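Local coordinates for DUF3218 domain-containing protein (Pseudomonas aeruginosa, PDB 2IGS), which is of unknown function but belongs to a family grouped in the lysozyme clan and has a mainly helical fold with a small antiparallel sheet, at residues 6-9 with 14-17; 38-43 with 115-120; 62-67 with 126-131; 152-157 with 207-212. All blocks are in the same frame, centred on the assembly; numbering follows the deposited sequence.

Contact 1 of 4, residues 6-9 with 14-17; sequences INIY and QSLA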
loop_
_atom_site.group_PDB
_atom_site.type_symbol
_atom_site.label_atom_id
_atom_site.label_comp_id
_atom_site.label_asym_id
_atom_site.label_seq_id
_atom_site.Cartn_x
_atom_site.Cartn_y
_atom_site.Cartn_z
ATOM N N ILE F 6 29.539 -45.122 4.373
ATOM C CA ILE F 6 28.213 -44.620 4.108
ATOM C C ILE F 6 27.278 -45.808 4.090
ATOM O O ILE F 6 27.711 -46.960 4.007
ATOM C CB ILE F 6 28.156 -43.892 2.735
ATOM C CG1 ILE F 6 28.594 -44.823 1.588
ATOM C CG2 ILE F 6 29.007 -42.624 2.778
ATOM C CD1 ILE F 6 28.212 -44.355 0.211
ATOM N N ASN F 7 25.985 -45.532 4.154
ATOM C CA ASN F 7 24.977 -46.562 3.940
ATOM C C ASN F 7 23.766 -45.954 3.244
ATOM O O ASN F 7 23.578 -44.739 3.285
ATOM C CB ASN F 7 24.608 -47.220 5.267
ATOM C CG ASN F 7 23.861 -46.287 6.203
ATOM O OD1 ASN F 7 22.703 -46.017 6.004
ATOM N ND2 ASN F 7 24.517 -45.849 7.260
ATOM N N ILE F 8 22.942 -46.810 2.643
ATOM C CA ILE F 8 21.811 -46.394 1.846
ATOM C C ILE F 8 20.709 -45.642 2.603
ATOM O O ILE F 8 20.022 -44.837 2.009
ATOM C CB ILE F 8 21.199 -47.583 1.038
ATOM C CG1 ILE F 8 20.385 -47.024 -0.152
ATOM C CG2 ILE F 8 20.425 -48.546 1.976
ATOM C CD1 ILE F 8 19.835 -48.041 -1.153
ATOM N N TYR F 9 20.539 -45.893 3.900
ATOM C CA TYR F 9 19.497 -45.180 4.668
ATOM C C TYR F 9 19.868 -43.712 4.924
ATOM O O TYR F 9 19.015 -42.838 4.821
ATOM C CB TYR F 9 19.220 -45.829 6.022
ATOM C CG TYR F 9 18.814 -47.275 6.006
ATOM C CD1 TYR F 9 17.478 -47.637 5.832
ATOM C CD2 TYR F 9 19.763 -48.287 6.193
ATOM C CE1 TYR F 9 17.091 -48.977 5.833
ATOM C CE2 TYR F 9 19.389 -49.634 6.201
ATOM C CZ TYR F 9 18.042 -49.961 6.007
ATOM O OH TYR F 9 17.639 -51.266 6.017
ATOM N N GLN F 14 24.533 -40.933 -2.318
ATOM C CA GLN F 14 25.873 -41.450 -2.548
ATOM C C GLN F 14 25.866 -42.951 -2.841
ATOM O O GLN F 14 26.532 -43.399 -3.770
ATOM C CB GLN F 14 26.795 -41.125 -1.379
ATOM C CG GLN F 14 28.235 -41.455 -1.672
ATOM C CD GLN F 14 29.178 -40.405 -1.165
ATOM O OE1 GLN F 14 28.846 -39.604 -0.265
ATOM N NE2 GLN F 14 30.372 -40.386 -1.738
ATOM N N SER F 15 25.127 -43.714 -2.043
ATOM C CA SER F 15 24.965 -45.155 -2.257
ATOM C C SER F 15 24.460 -45.483 -3.648
ATOM O O SER F 15 25.098 -46.237 -4.372
ATOM C CB SER F 15 24.020 -45.763 -1.215
ATOM O OG SER F 15 24.545 -45.619 0.093
ATOM N N LEU F 16 23.323 -44.913 -4.038
ATOM C CA LEU F 16 22.751 -45.244 -5.352
ATOM C C LEU F 16 23.599 -44.694 -6.497
ATOM O O LEU F 16 23.784 -45.372 -7.513
ATOM C CB LEU F 16 21.300 -44.777 -5.455
ATOM C CG LEU F 16 20.314 -45.387 -4.448
ATOM C CD1 LEU F 16 19.058 -44.548 -4.308
ATOM C CD2 LEU F 16 19.979 -46.824 -4.814
ATOM N N ALA F 17 24.127 -43.480 -6.323
ATOM C CA ALA F 17 25.124 -42.932 -7.243
ATOM C C ALA F 17 26.271 -43.908 -7.514
ATOM O O ALA F 17 26.717 -44.041 -8.652
ATOM C CB ALA F 17 25.677 -41.623 -6.713
#

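Contact 2 of 4, residues 38-43 with 115-120; sequences TIEAWD and SGYLDR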
loop_
_atom_site.group_PDB
_atom_site.type_symbol
_atom_site.label_atom_id
_atom_site.label_comp_id
_atom_site.label_asym_id
_atom_site.label_seq_id
_atom_site.Cartn_x
_atom_site.Cartn_y
_atom_site.Cartn_z
ATOM N N THR F 38 23.868 -36.065 -8.976
ATOM C CA THR F 38 23.196 -37.350 -8.727
ATOM C C THR F 38 23.035 -37.658 -7.224
ATOM O O THR F 38 21.937 -38.024 -6.788
ATOM C CB THR F 38 23.913 -38.504 -9.453
ATOM O OG1 THR F 38 23.970 -38.212 -10.855
ATOM C CG2 THR F 38 23.171 -39.802 -9.259
ATOM N N ILE F 39 24.114 -37.499 -6.448
ATOM C CA ILE F 39 24.031 -37.629 -4.985
ATOM C C ILE F 39 23.011 -36.629 -4.409
ATOM O O ILE F 39 22.130 -37.018 -3.626
ATOM C CB ILE F 39 25.415 -37.447 -4.264
ATOM C CG1 ILE F 39 26.463 -38.455 -4.761
ATOM C CG2 ILE F 39 25.246 -37.593 -2.759
ATOM C CD1 ILE F 39 27.926 -37.955 -4.680
ATOM N N GLU F 40 23.137 -35.354 -4.809
ATOM C CA GLU F 40 22.274 -34.290 -4.315
ATOM C C GLU F 40 20.792 -34.519 -4.638
ATOM O O GLU F 40 19.938 -34.351 -3.775
ATOM C CB GLU F 40 22.731 -32.908 -4.821
ATOM C CG GLU F 40 21.934 -31.780 -4.184
ATOM C CD GLU F 40 22.392 -30.391 -4.572
ATOM O OE1 GLU F 40 23.400 -30.268 -5.286
ATOM O OE2 GLU F 40 21.713 -29.415 -4.180
ATOM N N ALA F 41 20.494 -34.892 -5.876
ATOM C CA ALA F 41 19.112 -35.210 -6.295
ATOM C C ALA F 41 18.501 -36.338 -5.458
ATOM O O ALA F 41 17.374 -36.236 -4.979
ATOM C CB ALA F 41 19.083 -35.579 -7.790
ATOM N N TRP F 42 19.248 -37.423 -5.276
ATOM C CA TRP F 42 18.700 -38.621 -4.612
ATOM C C TRP F 42 18.758 -38.542 -3.073
ATOM O O TRP F 42 18.159 -39.356 -2.384
ATOM C CB TRP F 42 19.355 -39.891 -5.182
ATOM C CG TRP F 42 18.851 -40.217 -6.598
ATOM C CD1 TRP F 42 17.669 -39.792 -7.177
ATOM C CD2 TRP F 42 19.479 -41.080 -7.566
ATOM N NE1 TRP F 42 17.532 -40.331 -8.441
ATOM C CE2 TRP F 42 18.634 -41.109 -8.714
ATOM C CE3 TRP F 42 20.686 -41.808 -7.589
ATOM C CZ2 TRP F 42 18.961 -41.836 -9.871
ATOM C CZ3 TRP F 42 21.004 -42.547 -8.736
ATOM C CH2 TRP F 42 20.130 -42.558 -9.861
ATOM N N ASP F 43 19.468 -37.547 -2.541
ATOM C CA ASP F 43 19.317 -37.160 -1.127
ATOM C C ASP F 43 18.059 -36.325 -0.825
ATOM O O ASP F 43 17.662 -36.203 0.339
ATOM C CB ASP F 43 20.569 -36.410 -0.616
ATOM C CG ASP F 43 21.748 -37.349 -0.305
ATOM O OD1 ASP F 43 21.571 -38.590 -0.218
ATOM O OD2 ASP F 43 22.875 -36.832 -0.146
ATOM N N SER F 115 20.274 -21.794 -3.087
ATOM C CA SER F 115 20.518 -22.913 -2.179
ATOM C C SER F 115 19.291 -23.384 -1.378
ATOM O O SER F 115 19.245 -24.523 -0.928
ATOM C CB SER F 115 21.714 -22.606 -1.258
ATOM O OG SER F 115 21.492 -21.427 -0.498
ATOM N N GLY F 116 18.302 -22.509 -1.212
ATOM C CA GLY F 116 17.094 -22.826 -0.444
ATOM C C GLY F 116 15.981 -23.428 -1.283
ATOM O O GLY F 116 14.815 -23.492 -0.848
ATOM N N TYR F 117 16.358 -23.873 -2.483
ATOM C CA TYR F 117 15.445 -24.447 -3.473
ATOM C C TYR F 117 14.495 -25.512 -2.920
ATOM O O TYR F 117 13.376 -25.691 -3.419
ATOM C CB TYR F 117 16.234 -25.000 -4.665
ATOM C CG TYR F 117 16.991 -26.307 -4.447
ATOM C CD1 TYR F 117 18.349 -26.305 -4.150
ATOM C CD2 TYR F 117 16.357 -27.537 -4.603
ATOM C CE1 TYR F 117 19.052 -27.506 -3.982
ATOM C CE2 TYR F 117 17.041 -28.743 -4.439
ATOM C CZ TYR F 117 18.387 -28.722 -4.133
ATOM O OH TYR F 117 19.067 -29.909 -3.969
ATOM N N LEU F 118 14.942 -26.206 -1.882
ATOM C CA LEU F 118 14.181 -27.313 -1.315
ATOM C C LEU F 118 12.812 -26.868 -0.841
ATOM O O LEU F 118 11.899 -27.696 -0.678
ATOM C CB LEU F 118 14.928 -27.924 -0.121
ATOM C CG LEU F 118 15.917 -29.087 -0.256
ATOM C CD1 LEU F 118 16.204 -29.591 1.155
ATOM C CD2 LEU F 118 15.428 -30.263 -1.168
ATOM N N ASP F 119 12.679 -25.566 -0.564
ATOM C CA ASP F 119 11.421 -25.049 -0.036
ATOM C C ASP F 119 10.309 -25.167 -1.062
ATOM O O ASP F 119 9.130 -25.240 -0.691
ATOM C CB ASP F 119 11.560 -23.608 0.485
ATOM C CG ASP F 119 11.728 -23.554 2.000
ATOM O OD1 ASP F 119 11.872 -24.618 2.621
ATOM O OD2 ASP F 119 11.703 -22.466 2.591
ATOM N N ARG F 120 10.681 -25.176 -2.343
ATOM C CA ARG F 120 9.722 -25.390 -3.430
ATOM C C ARG F 120 8.996 -26.736 -3.320
ATOM O O ARG F 120 7.848 -26.855 -3.744
ATOM C CB ARG F 120 10.401 -25.261 -4.806
ATOM C CG ARG F 120 10.438 -23.847 -5.368
ATOM C CD ARG F 120 9.048 -23.360 -5.788
ATOM N NE ARG F 120 8.780 -23.515 -7.217
ATOM C CZ ARG F 120 7.565 -23.457 -7.766
ATOM N NH1 ARG F 120 6.484 -23.268 -7.015
ATOM N NH2 ARG F 120 7.420 -23.595 -9.075
#

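Contact 3 of 4, residues 62-67 with 126-131; sequences DQQYST and NVYPTD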
loop_
_atom_site.group_PDB
_atom_site.type_symbol
_atom_site.label_atom_id
_atom_site.label_comp_id
_atom_site.label_asym_id
_atom_site.label_seq_id
_atom_site.Cartn_x
_atom_site.Cartn_y
_atom_site.Cartn_z
ATOM N N ASP F 62 12.187 -45.410 9.131
ATOM C CA ASP F 62 10.803 -45.489 8.632
ATOM C C ASP F 62 10.662 -46.678 7.679
ATOM O O ASP F 62 11.440 -46.788 6.717
ATOM C CB ASP F 62 10.459 -44.156 7.937
ATOM C CG ASP F 62 9.080 -44.147 7.265
ATOM O OD1 ASP F 62 8.049 -44.035 7.962
ATOM O OD2 ASP F 62 9.026 -44.214 6.027
ATOM N N GLN F 63 9.680 -47.536 7.963
ATOM C CA GLN F 63 9.348 -48.715 7.150
ATOM C C GLN F 63 9.083 -48.426 5.664
ATOM O O GLN F 63 9.548 -49.177 4.800
ATOM C CB GLN F 63 8.160 -49.480 7.767
ATOM C CG GLN F 63 8.441 -50.085 9.156
ATOM C CD GLN F 63 7.210 -50.674 9.844
ATOM O OE1 GLN F 63 6.113 -50.102 9.804
ATOM N NE2 GLN F 63 7.397 -51.813 10.498
ATOM N N GLN F 64 8.348 -47.353 5.362
ATOM C CA GLN F 64 7.995 -47.024 3.959
ATOM C C GLN F 64 9.193 -46.482 3.182
ATOM O O GLN F 64 9.384 -46.786 2.005
ATOM C CB GLN F 64 6.802 -46.066 3.857
ATOM C CG GLN F 64 5.445 -46.685 4.209
ATOM C CD GLN F 64 4.288 -45.731 3.933
ATOM O OE1 GLN F 64 3.710 -45.156 4.856
ATOM N NE2 GLN F 64 3.953 -45.550 2.650
ATOM N N TYR F 65 9.986 -45.664 3.858
ATOM C CA TYR F 65 11.277 -45.229 3.345
ATOM C C TYR F 65 12.199 -46.411 2.969
ATOM O O TYR F 65 12.729 -46.469 1.861
ATOM C CB TYR F 65 11.933 -44.310 4.371
ATOM C CG TYR F 65 13.317 -43.853 3.988
ATOM C CD1 TYR F 65 13.539 -43.205 2.779
ATOM C CD2 TYR F 65 14.388 -44.026 4.849
ATOM C CE1 TYR F 65 14.798 -42.773 2.424
ATOM C CE2 TYR F 65 15.669 -43.606 4.500
ATOM C CZ TYR F 65 15.854 -42.985 3.286
ATOM O OH TYR F 65 17.086 -42.533 2.912
ATOM N N SER F 66 12.359 -47.349 3.897
ATOM C CA SER F 66 13.162 -48.556 3.716
ATOM C C SER F 66 12.668 -49.432 2.580
ATOM O O SER F 66 13.474 -49.949 1.795
ATOM C CB SER F 66 13.196 -49.371 5.015
ATOM O OG SER F 66 13.623 -48.539 6.088
ATOM N N THR F 67 11.346 -49.590 2.488
ATOM C CA THR F 67 10.729 -50.319 1.376
ATOM C C THR F 67 11.091 -49.710 0.013
ATOM O O THR F 67 11.469 -50.415 -0.902
ATOM C CB THR F 67 9.224 -50.456 1.587
ATOM O OG1 THR F 67 9.008 -51.277 2.746
ATOM C CG2 THR F 67 8.518 -51.113 0.359
ATOM N N ASN F 126 1.980 -35.118 0.409
ATOM C CA ASN F 126 2.749 -36.327 0.082
ATOM C C ASN F 126 4.061 -36.348 0.844
ATOM O O ASN F 126 4.851 -35.418 0.716
ATOM C CB ASN F 126 3.020 -36.356 -1.420
ATOM C CG ASN F 126 1.796 -36.731 -2.228
ATOM O OD1 ASN F 126 0.811 -37.241 -1.691
ATOM N ND2 ASN F 126 1.863 -36.508 -3.531
ATOM N N VAL F 127 4.262 -37.393 1.650
ATOM C CA VAL F 127 5.453 -37.574 2.485
ATOM C C VAL F 127 6.593 -38.307 1.726
ATOM O O VAL F 127 7.785 -38.025 1.939
ATOM C CB VAL F 127 5.100 -38.347 3.811
ATOM C CG1 VAL F 127 6.328 -38.624 4.620
ATOM C CG2 VAL F 127 4.106 -37.574 4.669
ATOM N N TYR F 128 6.222 -39.240 0.847
ATOM C CA TYR F 128 7.178 -40.070 0.084
ATOM C C TYR F 128 7.347 -39.618 -1.367
ATOM O O TYR F 128 6.402 -39.091 -1.957
ATOM C CB TYR F 128 6.758 -41.537 0.173
ATOM C CG TYR F 128 6.723 -41.965 1.618
ATOM C CD1 TYR F 128 7.904 -42.193 2.317
ATOM C CD2 TYR F 128 5.523 -42.055 2.301
ATOM C CE1 TYR F 128 7.886 -42.541 3.646
ATOM C CE2 TYR F 128 5.485 -42.397 3.647
ATOM C CZ TYR F 128 6.681 -42.625 4.314
ATOM O OH TYR F 128 6.660 -42.984 5.639
ATOM N N PRO F 129 8.547 -39.821 -1.960
ATOM C CA PRO F 129 8.732 -39.260 -3.301
ATOM C C PRO F 129 7.874 -39.955 -4.343
ATOM O O PRO F 129 7.548 -39.367 -5.365
ATOM C CB PRO F 129 10.231 -39.482 -3.574
ATOM C CG PRO F 129 10.605 -40.628 -2.711
ATOM C CD PRO F 129 9.756 -40.509 -1.483
ATOM N N THR F 130 7.502 -41.202 -4.067
ATOM C CA THR F 130 6.699 -42.002 -4.965
ATOM C C THR F 130 5.198 -41.879 -4.695
ATOM O O THR F 130 4.401 -42.612 -5.280
ATOM C CB THR F 130 7.065 -43.478 -4.831
ATOM O OG1 THR F 130 7.012 -43.835 -3.446
ATOM C CG2 THR F 130 8.480 -43.734 -5.367
ATOM N N ASP F 131 4.798 -40.980 -3.801
ATOM C CA ASP F 131 3.380 -40.891 -3.451
ATOM C C ASP F 131 2.556 -40.417 -4.663
ATOM O O ASP F 131 3.017 -39.588 -5.500
ATOM C CB ASP F 131 3.155 -39.963 -2.242
ATOM C CG ASP F 131 3.272 -40.688 -0.887
ATOM O OD1 ASP F 131 3.189 -41.929 -0.827
ATOM O OD2 ASP F 131 3.451 -40.004 0.146
#

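Contact 4 of 4, residues 152-157 with 207-212; sequences YGVNLR and VTLLLA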
loop_
_atom_site.group_PDB
_atom_site.type_symbol
_atom_site.label_atom_id
_atom_site.label_comp_id
_atom_site.label_asym_id
_atom_site.label_seq_id
_atom_site.Cartn_x
_atom_site.Cartn_y
_atom_site.Cartn_z
ATOM N N TYR F 152 6.558 -34.788 -4.661
ATOM C CA TYR F 152 6.623 -33.585 -3.839
ATOM C C TYR F 152 6.128 -32.340 -4.579
ATOM O O TYR F 152 6.861 -31.361 -4.771
ATOM C CB TYR F 152 8.038 -33.408 -3.295
ATOM C CG TYR F 152 8.493 -34.539 -2.373
ATOM C CD1 TYR F 152 7.654 -35.029 -1.364
ATOM C CD2 TYR F 152 9.781 -35.083 -2.476
ATOM C CE1 TYR F 152 8.066 -36.021 -0.518
ATOM C CE2 TYR F 152 10.199 -36.081 -1.617
ATOM C CZ TYR F 152 9.333 -36.554 -0.650
ATOM O OH TYR F 152 9.750 -37.540 0.223
ATOM N N GLY F 153 4.869 -32.383 -4.997
ATOM C CA GLY F 153 4.290 -31.268 -5.748
ATOM C C GLY F 153 4.166 -31.357 -7.259
ATOM O O GLY F 153 3.808 -30.344 -7.895
ATOM N N VAL F 154 4.423 -32.533 -7.857
ATOM C CA VAL F 154 4.144 -32.709 -9.311
ATOM C C VAL F 154 2.634 -32.813 -9.600
ATOM O O VAL F 154 2.036 -33.886 -9.587
ATOM C CB VAL F 154 4.936 -33.880 -9.989
ATOM C CG1 VAL F 154 4.786 -33.825 -11.533
ATOM C CG2 VAL F 154 6.378 -33.830 -9.608
ATOM N N ASN F 155 2.044 -31.672 -9.906
ATOM C CA ASN F 155 0.621 -31.554 -10.128
ATOM C C ASN F 155 0.276 -31.816 -11.586
ATOM O O ASN F 155 0.334 -30.917 -12.441
ATOM C CB ASN F 155 0.153 -30.159 -9.698
ATOM C CG ASN F 155 -1.357 -30.098 -9.440
ATOM O OD1 ASN F 155 -2.156 -30.737 -10.138
ATOM N ND2 ASN F 155 -1.748 -29.331 -8.435
ATOM N N LEU F 156 -0.100 -33.057 -11.862
ATOM C CA LEU F 156 -0.323 -33.489 -13.223
ATOM C C LEU F 156 -1.628 -32.911 -13.800
ATOM O O LEU F 156 -1.704 -32.653 -14.994
ATOM C CB LEU F 156 -0.284 -35.030 -13.302
ATOM C CG LEU F 156 1.026 -35.768 -13.000
ATOM C CD1 LEU F 156 0.819 -37.275 -13.176
ATOM C CD2 LEU F 156 2.159 -35.292 -13.888
ATOM N N ARG F 157 -2.623 -32.714 -12.935
ATOM C CA ARG F 157 -3.944 -32.186 -13.282
ATOM C C ARG F 157 -3.845 -30.792 -13.864
ATOM O O ARG F 157 -4.573 -30.398 -14.771
ATOM C CB ARG F 157 -4.814 -32.112 -12.025
ATOM C CG ARG F 157 -6.154 -31.381 -12.193
ATOM C CD ARG F 157 -7.104 -32.168 -13.078
ATOM N NE ARG F 157 -8.372 -31.479 -13.289
ATOM C CZ ARG F 157 -8.569 -30.547 -14.218
ATOM N NH1 ARG F 157 -7.574 -30.184 -15.023
ATOM N NH2 ARG F 157 -9.754 -29.962 -14.340
ATOM N N VAL F 207 12.110 -38.904 -8.263
ATOM C CA VAL F 207 12.946 -37.715 -8.099
ATOM C C VAL F 207 13.292 -37.111 -9.474
ATOM O O VAL F 207 13.341 -35.896 -9.606
ATOM C CB VAL F 207 14.228 -37.978 -7.264
ATOM C CG1 VAL F 207 15.170 -36.782 -7.356
ATOM C CG2 VAL F 207 13.910 -38.333 -5.790
ATOM N N THR F 208 13.510 -37.962 -10.483
ATOM C CA THR F 208 13.725 -37.521 -11.879
ATOM C C THR F 208 12.537 -36.675 -12.389
ATOM O O THR F 208 12.735 -35.609 -12.974
ATOM C CB THR F 208 13.988 -38.717 -12.838
ATOM O OG1 THR F 208 14.968 -39.584 -12.265
ATOM C CG2 THR F 208 14.483 -38.268 -14.206
ATOM N N LEU F 209 11.319 -37.164 -12.159
ATOM C CA LEU F 209 10.099 -36.483 -12.551
ATOM C C LEU F 209 9.996 -35.160 -11.815
ATOM O O LEU F 209 9.683 -34.125 -12.446
ATOM C CB LEU F 209 8.865 -37.360 -12.238
ATOM C CG LEU F 209 7.442 -36.803 -12.445
ATOM C CD1 LEU F 209 7.168 -36.592 -13.946
ATOM C CD2 LEU F 209 6.348 -37.713 -11.825
ATOM N N LEU F 210 10.272 -35.197 -10.501
ATOM C CA LEU F 210 10.179 -34.021 -9.633
ATOM C C LEU F 210 11.026 -32.855 -10.150
ATOM O O LEU F 210 10.561 -31.724 -10.221
ATOM C CB LEU F 210 10.594 -34.364 -8.189
ATOM C CG LEU F 210 10.543 -33.223 -7.162
ATOM C CD1 LEU F 210 9.089 -32.892 -6.778
ATOM C CD2 LEU F 210 11.350 -33.554 -5.913
ATOM N N LEU F 211 12.272 -33.156 -10.480
ATOM C CA LEU F 211 13.209 -32.160 -10.973
ATOM C C LEU F 211 12.848 -31.681 -12.380
ATOM O O LEU F 211 13.007 -30.514 -12.678
ATOM C CB LEU F 211 14.633 -32.739 -10.954
ATOM C CG LEU F 211 15.195 -33.049 -9.564
ATOM C CD1 LEU F 211 16.574 -33.680 -9.652
ATOM C CD2 LEU F 211 15.194 -31.802 -8.677
ATOM N N ALA F 212 12.359 -32.576 -13.233
ATOM C CA ALA F 212 11.940 -32.175 -14.581
ATOM C C ALA F 212 10.822 -31.130 -14.566
ATOM O O ALA F 212 10.890 -30.111 -15.258
ATOM C CB ALA F 212 11.496 -33.410 -15.393
#

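Contact 1 of 4, residues 6-9 with 14-17
Q14 receives I6 on its aliphatic stem. The terminal methyl CD1 of I6 stops 3.5 Å from CG of Q14, and the two chains meet at about a right angle. The isoleucine reaches this place because its CG1 branch stands between the backbone N and the carbonyl carbon (chi1 58°) and then runs on extended, carrying CD1 across to the helix. CB of Q14, 3.9 Å from the same CD1, completes a small apolar seat.

One residue on, the CA atoms come nearest at S15, whose CA lies 5.3 Å from CA of I8. Its short side chain presses on the peptide link between N7 and I8: OG sits 3.3 Å from C of N7. OG also comes near the amide N of I8, but the angle is poor and no bond forms there. The hydroxyl instead bonds to the carbonyl of N11, one turn back along the chain. CB of S15 supplies the apolar share, 3.8 Å from CA of I8.

L16 continues the line with a single methyl meeting, its CD2 standing 3.9 Å from CD1 of I8. The approach is oblique, methyl against methyl, at the far end of the extended CG1 branch of I8.

The pairing is thus a lead-in loop folded back over the first turns of the helix it precedes. I8 and L16 also reach L69 and E72 of helix 63-82, and Q14 and L16 meet I39 and W42 of helix 35-48, so helix 12-27 lies between the loop and helix 35-48.

Contact 2 of 4, residues 38-43 with 115-120
E40 and Y117 make the whole of this contact, approaching from opposite directions and joined by one hydrogen bond. The phenol OH of Y117 donates to OE2 of E40 across 2.7 Å. It arrives on the anti side of that oxygen, 31° out of the carboxylate plane, and the ring and carboxylate planes are turned 47° apart. OE2 also lies at the ring edge, near its plane, 3.3 Å from CE1 of Y117.

With CG anti to the backbone N (chi1 -173°) and an extended chain beyond it, E40 stretches off its helix, while the CB of Y117 already points at that helix.

In the next shell, the second oxygen of E40, OE1, forms a salt bridge with K110 of helix 87-113. The carboxylate is therefore held at both oxygens, one by a cation and one by a phenol. Backbone bonds of the 3-10 segment 117-120 set the base of Y117, and D119 farther along accepts from A138 of the second subunit. This shared carboxylate is a side-chain bridge that joins helix 35-48 both to helix 87-113 and to the 3-10 segment that follows it, within a mainly helical, bundle-like domain.

Contact 3 of 4, residues 62-67 with 126-131
The ring of Y128 is covered on both faces: CG1 of V127 lies over one and CB of Q64 over the opposite one, each offset toward the rim. The Q64 contact is a CH-pi interaction, with CB 3.9 Å from the ring centroid. The Q64 and Y128 side chains cross at about a right angle, bringing OE1 of Q64 to 3.5 Å from CE2 of Y128, with the amide plane tilted 41° against the ring. At the edge, near the ring plane, stands OD2 of D62. The ring of F52 also meets Y128, with the two planes almost parallel.

The phenol OH of Y128 donates to OD2 of D62 over 2.7 Å, and carboxylate and ring are only 18° apart in plane. CG of D62 lies anti to the backbone N (chi1 175°), which carries the carboxylate to the phenol. D62 is the N-cap of helix 63-82, and the same OD2 accepts from the amide N of Y65 at 2.8 Å. The two donors reach it from opposite faces of the carboxylate plane, the phenol on the syn side and the amide on the anti side.

Y128 opens a type I beta turn that ends at D131, and OD2 of D131 accepts from N of Y128 at 3.0 Å, fixing the base of the tyrosine.

One N-H and one O-H on the same oxygen, together with the N-terminal end of the helix, would probably stabilise the negative charge of D62.

Contact 4 of 4, residues 152-157 with 207-212
L210 meets Y152 with both methyls, CD1 at the root of the side chain and CD2 at the edge of the ring. CD1 rests 3.4 Å from O and 3.7 Å from CB of Y152. CD2 of L210 comes near the ring plane, 4.1 Å from CD2 of Y152. The leucine thus meets the rim of the ring rather than a face. P129 and P45 also touch this aromatic side chain, and its OH bonds to the carbonyl of V127.

V154 points its CB at the helix and divides its two methyls between successive leucines. CG2 lies 3.8 Å from CA of L210, close to the helix backbone itself, and 4.0 Å from CD1 of L210. CG1, anti to the backbone N (chi1 -170°), turns instead to L209 and stops 4.1 Å from its CG.

These valine and tyrosine side chains belong to the last strand of a three-stranded antiparallel sheet and to the turn leading into it, so the contact is a short strand, outermost within this chain, packed on the C-terminal helix 203-216, one place where the small sheet packs on the helices. G153, with positive phi (101°), makes the bend between the tyrosine and the strand.

L209 and L210 both carry CG anti to the backbone N, yet as successive helix residues they splay apart: L210 covers the side of Y152, and L209, besides V154, touches V150 on the neighbouring strand. N155 faces elsewhere, its amide reaching S139 of the third subunit.

From the N terminus, contact 1 closes a short local loop, folding the lead-in segment 6-9 onto the start of helix 12-27. Contacts 2 and 3 follow and cross: each runs from a helix to the long connection between helix 87-113 and the sheet, and segment 62-67 opens before segment 115-120 has closed contact 2. Contact 4 comes last in series, tying the sheet to helix 203-216. Several also touch in space. The Y65 hydroxyl and Y9 carbonyl link contacts 1 and 3, the Y152 hydroxyl and V127 carbonyl join contacts 3 and 4, L16 packs on W42 between contacts 1 and 2, and A41 packs on V207 between contacts 2 and 4; contacts 1 and 4 stay apart.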